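Local structure of ARF-like GTPase (Chlamydomonas reinhardtii, 4M9Q) at residues D105-D116 with N137-A146; T42-I50 with R159-D170. The protein is an ARF-like small GTPase (Arl13B) of the ADP-ribosylation factor family, built on the P-loop nucleotide-binding fold. One frame throughout, in Å; residues are numbered along the deposited sequence.

Overall arrangement
Interaction 1 pairs two neighbouring strands at one edge of the central sheet; interaction 2 involves the hairpin at the other edge, strands 139-143 and 38-45 being the outermost of the sheet within this chain. Helix 157-190 follows strand 139-143 and joins the two interactions, whose centres lie about 14 Å apart. W164 of the helix packs on both strands of interaction 1, with CZ3 of W164 3.4 Å from O of I108 and CB of W164 3.6 Å from CZ of F142. Interaction 1 also supplies N113, K114, D116, T145 and A146 to the pocket of phosphoaminophosphonic acid-guanylate ester; the N113 side chain is about 11 Å from the bound magnesium ion.

Interaction 1 of 2, residues D105-D116 with N137-A146; sequences DKPICIFANKQD and NSHNVFPCTA. With GNP (phosphoaminophosphonic acid-guanylate ester), chain D.
I110 and F142 lie at the middle of a parallel strand pair, held by a ladder of six backbone bonds from I108 N–S138 O to C144 N–A112 O. Packing is tight here. The CB of I110 rests 4.0 Å from V141 CG2; both residues are beta-branched, which suits a strand. On the other face SG of C109 sits 3.7 Å from F142 CD1 as an oblique sulfur-aromatic contact, and it also lies over one face of the F111 ring, offset toward its rim.

At the nucleotide end, N113 has its CG turned away from its own backbone N (chi1 -168°). Its OD1 thereby takes the A146 N-H at 3.0 Å, in the carbonyl plane, while ND2 bonds A15 O; an amide can serve both. The two oxygens of D116 meet the base as a pair, OD1 2.7 Å from N1 and OD2 2.8 Å from N2 of the ligand, and the aliphatic part of K114 lies along the purine before NZ reaches D80. N113, K114 and D116 are the NKxD residues of guanine-nucleotide-binding proteins. Segment 137-146 contributes A146 N, 3.1 Å from the ligand O6.

The opposite end is looser. D105 and S138 are exposed, and a water accepts from S138 N at 2.8 Å. Even so, N137 ND2 makes a straight bond (170°) of 2.7 Å to K106 O and also bonds M103 O.

Strand 74-80 flanks strand 108-113. Helix 123-129, the crossover of this beta-alpha-beta unit, covers A112 and V141; helix 157-190 covers C109 and N140 on the other face and touches C144 beyond the strand.

Interaction 2 of 2, residues T42-I50 with R159-D170; sequences TLNEGKYKI and RDGLKWLVGTVD. With SO4 (sulfate ion), chain F.
E45 meets two basic helix residues at once. Its CG stands opposite the backbone N (chi1 -177°) and the chain then bends, so that OE1 lies 2.9 Å from R159 NH1 and OE2 makes a weak bond of 3.2 Å with K163 NZ. R159 NH1 comes from above the carboxylate, whose plane is 59° from the guanidinium, and donates a second bond to N44 O at 2.7 Å. An arginine suits this place because NH1 carries two in-plane N-H groups, one for E45 OE1 and one for N44 O.

Beneath this network lies an apolar layer: L43 CD1 touches L162 CD2 at 3.5 Å, and I50 CD1 meets V166 CG2 tip to tip, also at 3.5 Å. L162 CD2 lies over one face of the R159 guanidinium, toward its rim. V166 CG1 packs against Y48 CD1. Y48 OH donates to D170 OD1 at a very short, doubtful 2.4 Å, ring and carboxylate planes 71° apart, and K47 NZ makes a weak salt bridge to the same OD1.

Farther out, a water joins R159 NH2 to N44 N. I50 rests on I7, and Y48 on R3 and I5, of strand 3-10. O1 of a sulfate, probably from crystallisation, accepts from K47 N at 2.9 Å.

G46, at positive phi, suits the type II' turn from E45 to Y48. This tight beta hairpin, leaning on the C-terminal helix, corresponds to the interswitch hairpin of ARF-family GTPases.

Interaction 1 of 2, residues D105-D116 with N137-A146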
loop_
_atom_site.group_PDB
_atom_site.type_symbol
_atom_site.label_atom_id
_atom_site.label_comp_id
_atom_site.label_asym_id
_atom_site.label_seq_id
_atom_site.Cartn_x
_atom_site.Cartn_y
_atom_site.Cartn_z
ATOM N N ASP A 105 -5.369 2.181 13.895
ATOM C CA ASP A 105 -4.661 0.903 14.221
ATOM C C ASP A 105 -4.241 -0.042 13.078
ATOM O O ASP A 105 -3.717 -1.105 13.346
ATOM C CB ASP A 105 -5.465 0.083 15.267
ATOM C CG ASP A 105 -5.580 0.803 16.641
ATOM O OD1 ASP A 105 -4.627 1.533 17.058
ATOM O OD2 ASP A 105 -6.625 0.621 17.306
ATOM N N LYS A 106 -4.465 0.312 11.812
ATOM C CA LYS A 106 -4.044 -0.544 10.718
ATOM C C LYS A 106 -2.602 -0.201 10.317
ATOM O O LYS A 106 -2.197 0.990 10.272
ATOM C CB LYS A 106 -4.966 -0.383 9.534
ATOM C CG LYS A 106 -6.345 -0.980 9.768
ATOM C CD LYS A 106 -7.289 -0.717 8.619
ATOM C CE LYS A 106 -8.704 -1.233 8.881
ATOM N NZ LYS A 106 -9.620 -0.837 7.769
ATOM N N PRO A 107 -1.796 -1.232 10.042
ATOM C CA PRO A 107 -0.403 -1.001 9.766
ATOM C C PRO A 107 -0.142 -0.563 8.311
ATOM O O PRO A 107 -0.986 -0.847 7.416
ATOM C CB PRO A 107 0.214 -2.349 10.042
ATOM C CG PRO A 107 -0.832 -3.327 9.784
ATOM C CD PRO A 107 -2.087 -2.656 10.245
ATOM N N ILE A 108 0.980 0.155 8.119
ATOM C CA ILE A 108 1.410 0.690 6.824
ATOM C C ILE A 108 2.833 0.224 6.493
ATOM O O ILE A 108 3.793 0.423 7.241
ATOM C CB ILE A 108 1.524 2.210 6.776
ATOM C CG1 ILE A 108 0.567 2.915 7.689
ATOM C CG2 ILE A 108 1.244 2.730 5.362
ATOM C CD1 ILE A 108 -0.799 2.654 7.299
ATOM N N CYS A 109 2.978 -0.425 5.367
ATOM C CA CYS A 109 4.274 -0.787 4.892
ATOM C C CYS A 109 4.640 0.276 3.844
ATOM O O CYS A 109 3.956 0.433 2.874
ATOM C CB CYS A 109 4.205 -2.162 4.285
ATOM S SG CYS A 109 5.690 -2.599 3.414
ATOM N N ILE A 110 5.675 1.054 4.100
ATOM C CA ILE A 110 6.033 2.131 3.234
ATOM C C ILE A 110 7.228 1.686 2.426
ATOM O O ILE A 110 8.269 1.333 2.986
ATOM C CB ILE A 110 6.381 3.392 4.048
ATOM C CG1 ILE A 110 5.152 3.811 4.884
ATOM C CG2 ILE A 110 6.825 4.533 3.122
ATOM C CD1 ILE A 110 5.446 4.581 6.142
ATOM N N PHE A 111 7.087 1.661 1.108
ATOM C CA PHE A 111 8.212 1.301 0.267
ATOM C C PHE A 111 8.863 2.546 -0.296
ATOM O O PHE A 111 8.247 3.332 -0.978
ATOM C CB PHE A 111 7.756 0.403 -0.860
ATOM C CG PHE A 111 7.526 -1.024 -0.454
ATOM C CD1 PHE A 111 8.551 -1.776 -0.041
ATOM C CD2 PHE A 111 6.290 -1.610 -0.578
ATOM C CE1 PHE A 111 8.365 -3.106 0.298
ATOM C CE2 PHE A 111 6.078 -2.950 -0.267
ATOM C CZ PHE A 111 7.111 -3.696 0.195
ATOM N N ALA A 112 10.123 2.742 0.025
ATOM C CA ALA A 112 10.885 3.872 -0.523
ATOM C C ALA A 112 11.436 3.379 -1.848
ATOM O O ALA A 112 12.556 2.878 -1.911
ATOM C CB ALA A 112 12.035 4.274 0.410
ATOM N N ASN A 113 10.631 3.498 -2.885
ATOM C CA ASN A 113 10.913 2.857 -4.170
ATOM C C ASN A 113 11.937 3.608 -5.059
ATOM O O ASN A 113 12.267 4.769 -4.844
ATOM C CB ASN A 113 9.603 2.641 -4.918
ATOM C CG ASN A 113 9.761 1.740 -6.113
ATOM O OD1 ASN A 113 10.532 0.755 -6.084
ATOM N ND2 ASN A 113 9.063 2.069 -7.186
ATOM N N LYS A 114 12.466 2.903 -6.040
ATOM C CA LYS A 114 13.358 3.498 -7.073
ATOM C C LYS A 114 14.773 3.759 -6.538
ATOM O O LYS A 114 15.383 4.748 -6.872
ATOM C CB LYS A 114 12.731 4.775 -7.654
ATOM C CG LYS A 114 11.281 4.591 -8.174
ATOM C CD LYS A 114 10.961 5.554 -9.322
ATOM C CE LYS A 114 9.503 5.567 -9.706
ATOM N NZ LYS A 114 9.120 6.693 -10.615
ATOM N N GLN A 115 15.287 2.835 -5.729
ATOM C CA GLN A 115 16.608 2.951 -5.142
ATOM C C GLN A 115 17.731 2.710 -6.133
ATOM O O GLN A 115 18.889 2.880 -5.784
ATOM C CB GLN A 115 16.781 2.011 -3.969
ATOM C CG GLN A 115 15.876 2.286 -2.772
ATOM C CD GLN A 115 16.268 3.507 -1.981
ATOM O OE1 GLN A 115 17.431 3.737 -1.785
ATOM N NE2 GLN A 115 15.297 4.254 -1.488
ATOM N N ASP A 116 17.397 2.312 -7.353
ATOM C CA ASP A 116 18.381 2.270 -8.467
ATOM C C ASP A 116 18.674 3.650 -9.011
ATOM O O ASP A 116 19.692 3.862 -9.666
ATOM C CB ASP A 116 17.872 1.400 -9.616
ATOM C CG ASP A 116 16.520 1.895 -10.164
ATOM O OD1 ASP A 116 15.539 2.175 -9.375
ATOM O OD2 ASP A 116 16.428 2.020 -11.413
ATOM N N ASN A 137 0.028 4.998 13.364
ATOM C CA ASN A 137 -0.265 3.709 12.842
ATOM C C ASN A 137 1.087 3.029 12.735
ATOM O O ASN A 137 2.072 3.623 12.269
ATOM C CB ASN A 137 -0.852 3.813 11.439
ATOM C CG ASN A 137 -2.291 4.251 11.446
ATOM O OD1 ASN A 137 -2.577 5.397 11.761
ATOM N ND2 ASN A 137 -3.203 3.344 11.084
ATOM N N SER A 138 1.137 1.780 13.179
ATOM C CA SER A 138 2.354 1.038 13.120
ATOM C C SER A 138 2.862 1.077 11.673
ATOM O O SER A 138 2.077 0.976 10.734
ATOM C CB SER A 138 2.116 -0.369 13.630
ATOM O OG SER A 138 3.254 -1.154 13.371
ATOM N N HIS A 139 4.165 1.276 11.477
ATOM C CA HIS A 139 4.691 1.364 10.137
ATOM C C HIS A 139 6.124 1.122 10.106
ATOM O O HIS A 139 6.827 1.265 11.114
ATOM C CB HIS A 139 4.445 2.711 9.545
ATOM C CG HIS A 139 5.107 3.816 10.287
ATOM N ND1 HIS A 139 4.550 4.371 11.365
ATOM C CD2 HIS A 139 6.365 4.432 10.115
ATOM C CE1 HIS A 139 5.390 5.339 11.859
ATOM N NE2 HIS A 139 6.509 5.350 11.103
ATOM N N ASN A 140 6.599 0.780 8.925
ATOM C CA ASN A 140 8.016 0.525 8.739
ATOM C C ASN A 140 8.336 0.917 7.325
ATOM O O ASN A 140 7.470 0.767 6.449
ATOM C CB ASN A 140 8.281 -0.969 8.936
ATOM C CG ASN A 140 9.702 -1.280 9.340
ATOM O OD1 ASN A 140 10.601 -0.449 9.279
ATOM N ND2 ASN A 140 9.906 -2.508 9.778
ATOM N N VAL A 141 9.562 1.363 7.073
ATOM C CA VAL A 141 9.919 1.849 5.751
ATOM C C VAL A 141 10.959 0.944 5.191
ATOM O O VAL A 141 11.918 0.639 5.873
ATOM C CB VAL A 141 10.532 3.273 5.800
ATOM C CG1 VAL A 141 11.044 3.703 4.416
ATOM C CG2 VAL A 141 9.516 4.257 6.384
ATOM N N PHE A 142 10.781 0.538 3.948
ATOM C CA PHE A 142 11.666 -0.402 3.307
ATOM C C PHE A 142 12.078 0.177 1.982
ATOM O O PHE A 142 11.244 0.422 1.131
ATOM C CB PHE A 142 10.930 -1.690 3.014
ATOM C CG PHE A 142 10.428 -2.387 4.238
ATOM C CD1 PHE A 142 9.137 -2.178 4.688
ATOM C CD2 PHE A 142 11.228 -3.286 4.908
ATOM C CE1 PHE A 142 8.663 -2.830 5.795
ATOM C CE2 PHE A 142 10.769 -3.926 6.033
ATOM C CZ PHE A 142 9.491 -3.684 6.483
ATOM N N PRO A 143 13.378 0.417 1.802
ATOM C CA PRO A 143 13.828 0.803 0.505
ATOM C C PRO A 143 13.754 -0.357 -0.469
ATOM O O PRO A 143 14.018 -1.485 -0.081
ATOM C CB PRO A 143 15.290 1.212 0.736
ATOM C CG PRO A 143 15.616 0.894 2.136
ATOM C CD PRO A 143 14.410 0.419 2.834
ATOM N N CYS A 144 13.469 -0.088 -1.749
ATOM C CA CYS A 144 13.343 -1.161 -2.711
ATOM C C CYS A 144 13.478 -0.651 -4.121
ATOM O O CYS A 144 13.576 0.560 -4.383
ATOM C CB CYS A 144 11.986 -1.841 -2.571
ATOM S SG CYS A 144 10.655 -0.725 -3.026
ATOM N N THR A 145 13.480 -1.612 -5.042
ATOM C CA THR A 145 13.558 -1.358 -6.481
ATOM C C THR A 145 12.588 -2.295 -7.164
ATOM O O THR A 145 12.864 -3.456 -7.400
ATOM C CB THR A 145 15.006 -1.609 -6.948
ATOM O OG1 THR A 145 15.834 -0.763 -6.172
ATOM C CG2 THR A 145 15.205 -1.313 -8.425
ATOM N N ALA A 146 11.405 -1.788 -7.390
ATOM C CA ALA A 146 10.312 -2.547 -7.961
ATOM C C ALA A 146 10.689 -2.920 -9.392
ATOM O O ALA A 146 10.184 -3.895 -9.906
ATOM C CB ALA A 146 9.039 -1.696 -7.952
HETATM P PG GNP D . -0.297 5.218 -11.205
HETATM O O1G GNP D . -0.872 3.833 -11.819
HETATM O O2G GNP D . -0.619 5.342 -9.675
HETATM O O3G GNP D . -0.817 6.355 -12.103
HETATM N N3B GNP D . 1.397 5.093 -11.237
HETATM P PB GNP D . 2.100 3.726 -10.535
HETATM O O1B GNP D . 1.206 2.395 -10.728
HETATM O O2B GNP D . 2.345 4.074 -9.093
HETATM O O3A GNP D . 3.485 3.670 -11.311
HETATM P PA GNP D . 4.047 2.501 -12.232
HETATM O O1A GNP D . 3.173 2.617 -13.420
HETATM O O2A GNP D . 4.125 1.270 -11.399
HETATM O "O5'" GNP D . 5.510 3.091 -12.485
HETATM C "C5'" GNP D . 5.655 4.464 -12.922
HETATM C "C4'" GNP D . 6.956 4.633 -13.750
HETATM O "O4'" GNP D . 8.043 4.340 -12.860
HETATM C "C3'" GNP D . 7.133 3.599 -14.853
HETATM O "O3'" GNP D . 8.049 4.021 -15.862
HETATM C "C2'" GNP D . 7.857 2.481 -14.184
HETATM O "O2'" GNP D . 8.607 1.668 -15.036
HETATM C "C1'" GNP D . 8.816 3.250 -13.330
HETATM N N9 GNP D . 9.387 2.525 -12.192
HETATM C C8 GNP D . 8.687 1.816 -11.308
HETATM N N7 GNP D . 9.490 1.333 -10.350
HETATM C C5 GNP D . 10.737 1.721 -10.636
HETATM C C6 GNP D . 12.048 1.498 -10.003
HETATM O O6 GNP D . 12.171 0.811 -8.971
HETATM N N1 GNP D . 13.091 2.071 -10.565
HETATM C C2 GNP D . 12.998 2.837 -11.696
HETATM N N2 GNP D . 14.134 3.346 -12.178
HETATM N N3 GNP D . 11.830 3.090 -12.343
HETATM C C4 GNP D . 10.677 2.517 -11.857
HETATM O O HOH W 1 -0.999 0.183 14.113
#

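Interaction 2 of 2, residues T42-I50 with R159-D170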
loop_
_atom_site.group_PDB
_atom_site.type_symbol
_atom_site.label_atom_id
_atom_site.label_comp_id
_atom_site.label_asym_id
_atom_site.label_seq_id
_atom_site.Cartn_x
_atom_site.Cartn_y
_atom_site.Cartn_z
ATOM N N THR A 42 -4.066 -11.720 -6.006
ATOM C CA THR A 42 -3.994 -12.488 -4.802
ATOM C C THR A 42 -2.615 -13.085 -4.635
ATOM O O THR A 42 -2.008 -13.500 -5.598
ATOM C CB THR A 42 -5.042 -13.584 -4.817
ATOM O OG1 THR A 42 -6.331 -12.989 -4.615
ATOM C CG2 THR A 42 -4.756 -14.596 -3.708
ATOM N N LEU A 43 -2.112 -13.035 -3.404
ATOM C CA LEU A 43 -0.781 -13.498 -3.062
ATOM C C LEU A 43 -0.888 -14.486 -1.925
ATOM O O LEU A 43 -1.768 -14.366 -1.093
ATOM C CB LEU A 43 0.095 -12.332 -2.498
ATOM C CG LEU A 43 0.354 -11.111 -3.346
ATOM C CD1 LEU A 43 1.300 -10.184 -2.632
ATOM C CD2 LEU A 43 0.942 -11.487 -4.682
ATOM N N ASN A 44 0.097 -15.359 -1.814
ATOM C CA ASN A 44 0.272 -16.200 -0.632
ATOM C C ASN A 44 1.453 -15.713 0.208
ATOM O O ASN A 44 2.480 -15.360 -0.325
ATOM C CB ASN A 44 0.474 -17.624 -1.081
ATOM C CG ASN A 44 -0.760 -18.182 -1.706
ATOM O OD1 ASN A 44 -1.861 -17.780 -1.340
ATOM N ND2 ASN A 44 -0.604 -19.093 -2.646
ATOM N N GLU A 45 1.264 -15.585 1.504
ATOM C CA GLU A 45 2.354 -15.214 2.398
ATOM C C GLU A 45 2.094 -15.811 3.742
ATOM O O GLU A 45 1.113 -15.460 4.397
ATOM C CB GLU A 45 2.457 -13.718 2.557
ATOM C CG GLU A 45 3.629 -13.249 3.438
ATOM C CD GLU A 45 4.988 -13.793 3.021
ATOM O OE1 GLU A 45 5.467 -13.495 1.898
ATOM O OE2 GLU A 45 5.585 -14.539 3.846
ATOM N N GLY A 46 2.963 -16.748 4.112
ATOM C CA GLY A 46 2.726 -17.623 5.195
ATOM C C GLY A 46 1.371 -18.263 5.061
ATOM O O GLY A 46 1.038 -18.873 4.043
ATOM N N LYS A 47 0.605 -18.032 6.107
ATOM C CA LYS A 47 -0.644 -18.674 6.439
ATOM C C LYS A 47 -1.813 -17.870 5.879
ATOM O O LYS A 47 -2.939 -18.184 6.103
ATOM C CB LYS A 47 -0.675 -18.653 7.956
ATOM C CG LYS A 47 -1.835 -19.245 8.672
ATOM C CD LYS A 47 -1.995 -18.560 10.026
ATOM C CE LYS A 47 -0.710 -18.580 10.844
ATOM N NZ LYS A 47 -0.896 -18.014 12.212
ATOM N N TYR A 48 -1.517 -16.834 5.103
ATOM C CA TYR A 48 -2.544 -15.927 4.587
ATOM C C TYR A 48 -2.672 -15.865 3.064
ATOM O O TYR A 48 -1.698 -15.923 2.329
ATOM C CB TYR A 48 -2.221 -14.533 5.075
ATOM C CG TYR A 48 -2.423 -14.366 6.536
ATOM C CD1 TYR A 48 -1.398 -14.572 7.420
ATOM C CD2 TYR A 48 -3.666 -14.071 7.039
ATOM C CE1 TYR A 48 -1.596 -14.458 8.784
ATOM C CE2 TYR A 48 -3.878 -13.972 8.395
ATOM C CZ TYR A 48 -2.833 -14.151 9.253
ATOM O OH TYR A 48 -3.013 -14.080 10.601
ATOM N N LYS A 49 -3.908 -15.766 2.624
ATOM C CA LYS A 49 -4.234 -15.435 1.252
ATOM C C LYS A 49 -4.379 -13.921 1.299
ATOM O O LYS A 49 -5.102 -13.428 2.136
ATOM C CB LYS A 49 -5.545 -16.120 0.845
ATOM C CG LYS A 49 -5.692 -16.344 -0.653
ATOM C CD LYS A 49 -6.999 -17.086 -1.020
ATOM C CE LYS A 49 -7.418 -16.786 -2.467
ATOM N NZ LYS A 49 -8.723 -17.358 -2.906
ATOM N N ILE A 50 -3.661 -13.188 0.458
ATOM C CA ILE A 50 -3.664 -11.716 0.499
ATOM C C ILE A 50 -4.236 -11.182 -0.800
ATOM O O ILE A 50 -3.675 -11.411 -1.868
ATOM C CB ILE A 50 -2.237 -11.177 0.729
ATOM C CG1 ILE A 50 -1.716 -11.688 2.091
ATOM C CG2 ILE A 50 -2.247 -9.684 0.801
ATOM C CD1 ILE A 50 -0.258 -11.926 2.115
ATOM N N ARG A 159 9.209 -8.676 -0.692
ATOM C CA ARG A 159 8.660 -9.699 0.230
ATOM C C ARG A 159 8.997 -9.400 1.682
ATOM O O ARG A 159 8.167 -9.610 2.562
ATOM C CB ARG A 159 9.130 -11.130 -0.130
ATOM C CG ARG A 159 8.421 -11.770 -1.334
ATOM C CD ARG A 159 7.046 -12.278 -0.911
ATOM N NE ARG A 159 6.171 -12.589 -2.045
ATOM C CZ ARG A 159 5.027 -13.276 -1.968
ATOM N NH1 ARG A 159 4.581 -13.747 -0.812
ATOM N NH2 ARG A 159 4.324 -13.506 -3.075
ATOM N N ASP A 160 10.206 -8.915 1.952
ATOM C CA ASP A 160 10.553 -8.529 3.321
ATOM C C ASP A 160 9.518 -7.557 3.864
ATOM O O ASP A 160 8.979 -7.730 4.956
ATOM C CB ASP A 160 11.914 -7.911 3.399
ATOM C CG ASP A 160 13.044 -8.912 3.116
ATOM O OD1 ASP A 160 12.788 -10.158 3.076
ATOM O OD2 ASP A 160 14.203 -8.434 2.913
ATOM N N GLY A 161 9.180 -6.564 3.076
ATOM C CA GLY A 161 8.174 -5.587 3.487
ATOM C C GLY A 161 6.826 -6.249 3.657
ATOM O O GLY A 161 6.181 -6.075 4.674
ATOM N N LEU A 162 6.432 -7.080 2.695
ATOM C CA LEU A 162 5.174 -7.825 2.808
ATOM C C LEU A 162 5.132 -8.695 4.054
ATOM O O LEU A 162 4.127 -8.710 4.752
ATOM C CB LEU A 162 4.905 -8.646 1.547
ATOM C CG LEU A 162 3.542 -9.290 1.449
ATOM C CD1 LEU A 162 2.457 -8.241 1.530
ATOM C CD2 LEU A 162 3.416 -10.061 0.152
ATOM N N LYS A 163 6.230 -9.376 4.362
ATOM C CA LYS A 163 6.267 -10.276 5.529
ATOM C C LYS A 163 6.146 -9.499 6.840
ATOM O O LYS A 163 5.532 -9.968 7.777
ATOM C CB LYS A 163 7.580 -11.064 5.591
ATOM C CG LYS A 163 7.582 -12.347 4.787
ATOM C CD LYS A 163 8.989 -12.963 4.620
ATOM C CE LYS A 163 8.879 -14.383 4.067
ATOM N NZ LYS A 163 8.362 -15.387 5.088
ATOM N N TRP A 164 6.773 -8.327 6.912
ATOM C CA TRP A 164 6.593 -7.478 8.082
ATOM C C TRP A 164 5.124 -7.076 8.201
ATOM O O TRP A 164 4.575 -7.075 9.291
ATOM C CB TRP A 164 7.456 -6.249 7.986
ATOM C CG TRP A 164 7.150 -5.304 9.098
ATOM C CD1 TRP A 164 7.660 -5.320 10.412
ATOM C CD2 TRP A 164 6.191 -4.218 9.089
ATOM N NE1 TRP A 164 7.105 -4.319 11.154
ATOM C CE2 TRP A 164 6.211 -3.633 10.425
ATOM C CE3 TRP A 164 5.398 -3.679 8.156
ATOM C CZ2 TRP A 164 5.450 -2.564 10.753
ATOM C CZ3 TRP A 164 4.596 -2.604 8.506
ATOM C CH2 TRP A 164 4.619 -2.076 9.788
ATOM N N LEU A 165 4.476 -6.730 7.087
ATOM C CA LEU A 165 3.086 -6.279 7.137
ATOM C C LEU A 165 2.206 -7.422 7.618
ATOM O O LEU A 165 1.391 -7.252 8.532
ATOM C CB LEU A 165 2.558 -5.882 5.763
ATOM C CG LEU A 165 1.819 -4.579 5.533
ATOM C CD1 LEU A 165 0.891 -4.724 4.340
ATOM C CD2 LEU A 165 1.127 -4.073 6.739
ATOM N N VAL A 166 2.389 -8.574 6.978
ATOM C CA VAL A 166 1.508 -9.699 7.237
ATOM C C VAL A 166 1.687 -10.150 8.677
ATOM O O VAL A 166 0.717 -10.452 9.355
ATOM C CB VAL A 166 1.707 -10.841 6.215
ATOM C CG1 VAL A 166 0.951 -12.065 6.693
ATOM C CG2 VAL A 166 1.219 -10.367 4.828
ATOM N N GLY A 167 2.918 -10.148 9.143
ATOM C CA GLY A 167 3.207 -10.482 10.531
ATOM C C GLY A 167 2.582 -9.504 11.503
ATOM O O GLY A 167 2.136 -9.883 12.578
ATOM N N THR A 168 2.530 -8.238 11.131
ATOM C CA THR A 168 1.887 -7.278 11.997
ATOM C C THR A 168 0.417 -7.515 12.005
ATOM O O THR A 168 -0.178 -7.529 13.080
ATOM C CB THR A 168 2.200 -5.852 11.558
ATOM O OG1 THR A 168 3.619 -5.681 11.573
ATOM C CG2 THR A 168 1.643 -4.864 12.450
ATOM N N VAL A 169 -0.193 -7.729 10.834
ATOM C CA VAL A 169 -1.635 -8.047 10.793
ATOM C C VAL A 169 -1.883 -9.352 11.574
ATOM O O VAL A 169 -2.756 -9.404 12.396
ATOM C CB VAL A 169 -2.161 -8.159 9.368
ATOM C CG1 VAL A 169 -3.635 -8.640 9.337
ATOM C CG2 VAL A 169 -1.986 -6.802 8.685
ATOM N N ASP A 170 -1.030 -10.357 11.381
ATOM C CA ASP A 170 -1.219 -11.625 12.036
ATOM C C ASP A 170 -1.261 -11.498 13.547
ATOM O O ASP A 170 -2.109 -12.064 14.167
ATOM C CB ASP A 170 -0.111 -12.595 11.663
ATOM C CG ASP A 170 -0.261 -13.926 12.387
ATOM O OD1 ASP A 170 -1.298 -14.598 12.178
ATOM O OD2 ASP A 170 0.628 -14.282 13.167
HETATM S S SO4 F . 2.345 -16.018 9.336
HETATM O O1 SO4 F . 1.540 -16.167 8.104
HETATM O O2 SO4 F . 3.573 -16.849 9.186
HETATM O O3 SO4 F . 2.668 -14.575 9.569
HETATM O O4 SO4 F . 1.575 -16.525 10.498
HETATM O O HOH W 2 2.266 -15.645 -3.684
#